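Local coordinates for protein B-agarase (Saccharophagus degradans, PDB 4BQ2) that hydrolyses agarose chains as an exo-acting beta-agarase of glycoside hydrolase family 50, at residues 466-477 against 589-597. Sequence-based numbering, arbitrary orientation.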
# COMPACT_ATOMS: atom_id res chain seq x y z
N ALA A 466 10.82 8.17 21.06
CA ALA A 466 11.69 7.59 20.02
C ALA A 466 12.74 6.71 20.72
O ALA A 466 13.04 5.64 20.23
CB ALA A 466 12.38 8.66 19.18
N MET A 467 13.29 7.20 21.83
CA MET A 467 14.26 6.44 22.64
C MET A 467 13.62 5.13 23.17
O MET A 467 14.21 4.05 23.06
CB MET A 467 14.75 7.31 23.82
CG MET A 467 15.78 8.36 23.45
SD MET A 467 17.36 7.68 22.92
CE MET A 467 18.05 7.14 24.49
N GLU A 468 12.40 5.23 23.72
CA GLU A 468 11.74 4.01 24.18
C GLU A 468 11.48 3.05 23.02
O GLU A 468 11.66 1.83 23.15
CB GLU A 468 10.47 4.31 24.99
CG GLU A 468 9.71 3.10 25.51
CD GLU A 468 10.49 2.29 26.57
OE1 GLU A 468 11.55 2.74 27.05
OE2 GLU A 468 10.04 1.15 26.88
N THR A 469 11.10 3.58 21.86
CA THR A 469 10.88 2.73 20.71
C THR A 469 12.14 1.96 20.33
O THR A 469 12.09 0.75 20.15
CB THR A 469 10.39 3.55 19.50
OG1 THR A 469 9.17 4.19 19.89
CG2 THR A 469 10.17 2.66 18.26
N ALA A 470 13.27 2.66 20.19
CA ALA A 470 14.53 2.01 19.82
C ALA A 470 14.97 1.03 20.92
O ALA A 470 15.53 -0.03 20.63
CB ALA A 470 15.61 3.10 19.60
N ARG A 471 14.75 1.40 22.18
CA ARG A 471 15.05 0.48 23.28
C ARG A 471 14.38 -0.85 23.11
O ARG A 471 15.04 -1.90 23.24
CB ARG A 471 14.71 1.10 24.64
CG ARG A 471 15.17 0.23 25.81
CD ARG A 471 14.62 0.74 27.16
NE ARG A 471 13.21 0.40 27.25
CZ ARG A 471 12.76 -0.82 27.52
NH1 ARG A 471 13.60 -1.82 27.78
NH2 ARG A 471 11.48 -1.04 27.55
N VAL A 472 13.07 -0.84 22.80
CA VAL A 472 12.32 -2.08 22.65
C VAL A 472 12.84 -2.91 21.45
O VAL A 472 13.12 -4.11 21.57
CB VAL A 472 10.80 -1.82 22.51
CG1 VAL A 472 10.05 -3.12 22.16
CG2 VAL A 472 10.24 -1.35 23.85
N VAL A 473 12.99 -2.27 20.29
CA VAL A 473 13.59 -2.96 19.13
C VAL A 473 14.97 -3.59 19.48
O VAL A 473 15.24 -4.71 19.07
CB VAL A 473 13.79 -2.00 17.93
CG1 VAL A 473 14.43 -2.78 16.77
CG2 VAL A 473 12.46 -1.35 17.49
N SER A 474 15.82 -2.86 20.20
CA SER A 474 17.14 -3.38 20.55
C SER A 474 17.04 -4.63 21.43
O SER A 474 17.78 -5.61 21.26
CB SER A 474 18.02 -2.33 21.22
OG SER A 474 19.27 -2.91 21.60
N GLU A 475 16.09 -4.59 22.37
CA GLU A 475 15.81 -5.76 23.22
C GLU A 475 15.37 -6.99 22.39
O GLU A 475 15.76 -8.14 22.70
CB GLU A 475 14.73 -5.37 24.22
CG GLU A 475 14.41 -6.41 25.24
CD GLU A 475 13.44 -5.82 26.25
OE1 GLU A 475 12.36 -5.37 25.84
OE2 GLU A 475 13.81 -5.76 27.43
N GLU A 476 14.59 -6.74 21.33
CA GLU A 476 14.17 -7.77 20.40
C GLU A 476 15.27 -8.38 19.53
O GLU A 476 15.27 -9.59 19.33
CB GLU A 476 13.08 -7.25 19.43
CG GLU A 476 11.83 -6.80 20.13
CD GLU A 476 10.74 -6.34 19.18
OE1 GLU A 476 11.00 -5.54 18.28
OE2 GLU A 476 9.59 -6.76 19.38
N ILE A 477 16.13 -7.50 19.03
CA ILE A 477 17.19 -7.73 18.04
C ILE A 477 18.39 -8.44 18.64
O ILE A 477 19.09 -9.22 17.98
CB ILE A 477 17.70 -6.35 17.54
CG1 ILE A 477 16.63 -5.70 16.66
CG2 ILE A 477 19.02 -6.45 16.82
CD1 ILE A 477 16.07 -6.62 15.62
N ALA A 589 18.13 8.01 18.41
CA ALA A 589 17.59 6.91 19.20
C ALA A 589 18.04 5.54 18.69
O ALA A 589 18.46 4.70 19.49
CB ALA A 589 16.06 6.98 19.29
N VAL A 590 17.99 5.32 17.37
CA VAL A 590 18.38 4.03 16.81
C VAL A 590 19.87 3.82 17.10
O VAL A 590 20.26 2.75 17.59
CB VAL A 590 18.07 3.95 15.31
CG1 VAL A 590 18.71 2.72 14.67
CG2 VAL A 590 16.54 3.94 15.12
N GLU A 591 20.66 4.87 16.84
CA GLU A 591 22.12 4.78 17.04
C GLU A 591 22.44 4.53 18.52
O GLU A 591 23.35 3.79 18.86
CB GLU A 591 22.79 6.07 16.58
CG GLU A 591 24.29 6.13 16.80
CD GLU A 591 24.86 7.45 16.29
OE1 GLU A 591 24.31 8.53 16.61
OE2 GLU A 591 25.81 7.38 15.51
N HIS A 592 21.69 5.17 19.41
CA HIS A 592 21.94 4.99 20.84
C HIS A 592 21.87 3.51 21.32
O HIS A 592 22.74 3.02 22.07
CB HIS A 592 20.94 5.84 21.64
CG HIS A 592 21.16 5.76 23.12
ND1 HIS A 592 22.09 6.54 23.77
CD2 HIS A 592 20.63 4.94 24.05
CE1 HIS A 592 22.10 6.23 25.06
NE2 HIS A 592 21.21 5.27 25.26
N TYR A 593 20.81 2.82 20.89
CA TYR A 593 20.55 1.47 21.39
C TYR A 593 21.06 0.42 20.45
O TYR A 593 21.26 -0.72 20.88
CB TYR A 593 19.04 1.28 21.61
CG TYR A 593 18.53 1.99 22.85
CD1 TYR A 593 18.81 1.47 24.12
CD2 TYR A 593 17.79 3.16 22.77
CE1 TYR A 593 18.33 2.08 25.27
CE2 TYR A 593 17.31 3.79 23.92
CZ TYR A 593 17.58 3.24 25.16
OH TYR A 593 17.16 3.82 26.35
N MET A 594 21.22 0.78 19.18
CA MET A 594 21.68 -0.22 18.18
C MET A 594 22.76 0.42 17.36
O MET A 594 22.59 0.66 16.17
CB MET A 594 20.51 -0.71 17.29
CG MET A 594 19.48 -1.55 18.05
SD MET A 594 17.87 -1.69 17.25
CE MET A 594 17.17 -0.07 17.56
N PRO A 595 23.93 0.68 18.00
CA PRO A 595 24.95 1.43 17.29
C PRO A 595 25.55 0.73 16.06
O PRO A 595 26.15 1.42 15.21
CB PRO A 595 26.03 1.63 18.35
CG PRO A 595 25.88 0.45 19.26
CD PRO A 595 24.37 0.27 19.35
N ASN A 596 25.43 -0.60 15.98
CA ASN A 596 25.99 -1.37 14.89
C ASN A 596 25.10 -1.47 13.65
O ASN A 596 25.58 -1.85 12.59
CB ASN A 596 26.31 -2.78 15.37
CG ASN A 596 27.24 -2.81 16.57
OD1 ASN A 596 26.86 -3.24 17.68
ND2 ASN A 596 28.44 -2.32 16.38
N HIS A 597 23.81 -1.14 13.78
CA HIS A 597 22.83 -1.49 12.76
C HIS A 597 22.41 -0.33 11.88
O HIS A 597 22.36 0.80 12.35
CB HIS A 597 21.62 -2.18 13.40
CG HIS A 597 21.95 -3.55 13.88
ND1 HIS A 597 22.50 -3.79 15.12
CD2 HIS A 597 21.83 -4.75 13.27
CE1 HIS A 597 22.72 -5.09 15.25
NE2 HIS A 597 22.30 -5.70 14.15
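Met467 and Ala589 bring their CA atoms nearest, where the segment 466-477 of helix 460-477 meets the C-terminal end of helix 565-593. The short axes approach to 8.3 Å and cross at -41°, running in roughly the same direction. They are consistent with neighbouring outer helices of the (beta/alpha)8 barrel expected of a family 50 catalytic module. Beneath them, strand 483-488 is touched by Ile477, Val590, Met594 and His597.

Small residues let the backbones come close. The methyl CB of Ala470 lies 3.3 Å from Ala589 O, and Ala589 CB packs on the carbonyl of Ala466. Next along, Tyr593 is a knob in a hole formed by Met467, Ala470, Arg471 and Ser474. One face of its ring takes Arg471 CB in a CH-pi contact, 3.7 Å from the ring centroid. His592 CD2 covers the opposite face. Arg471 CG is anti to the backbone N (chi1 -173°), which places CB and CG across the ring face near Tyr593 CZ and CE1. Its guanidinium then turns away and grips Glu468 side-on through NE and NH2, with NH2 2.7 Å from Glu468 OE2.

Met467 is bent at chi2 and chi3. Its CE thereby sits over a face of the His592 imidazole, 3.7 Å from the centroid, and also touches Tyr593 CE2.

Past the helix end, Met594 leaves helical geometry and begins a type I turn to His597. Its thioether lies against Val473, with SD 3.6 Å from CG1. Its CE points back to the Ala470 carbonyl, 3.5 Å from O. Nearby, Ser474 OG lies 3.0 Å from Tyr593 O.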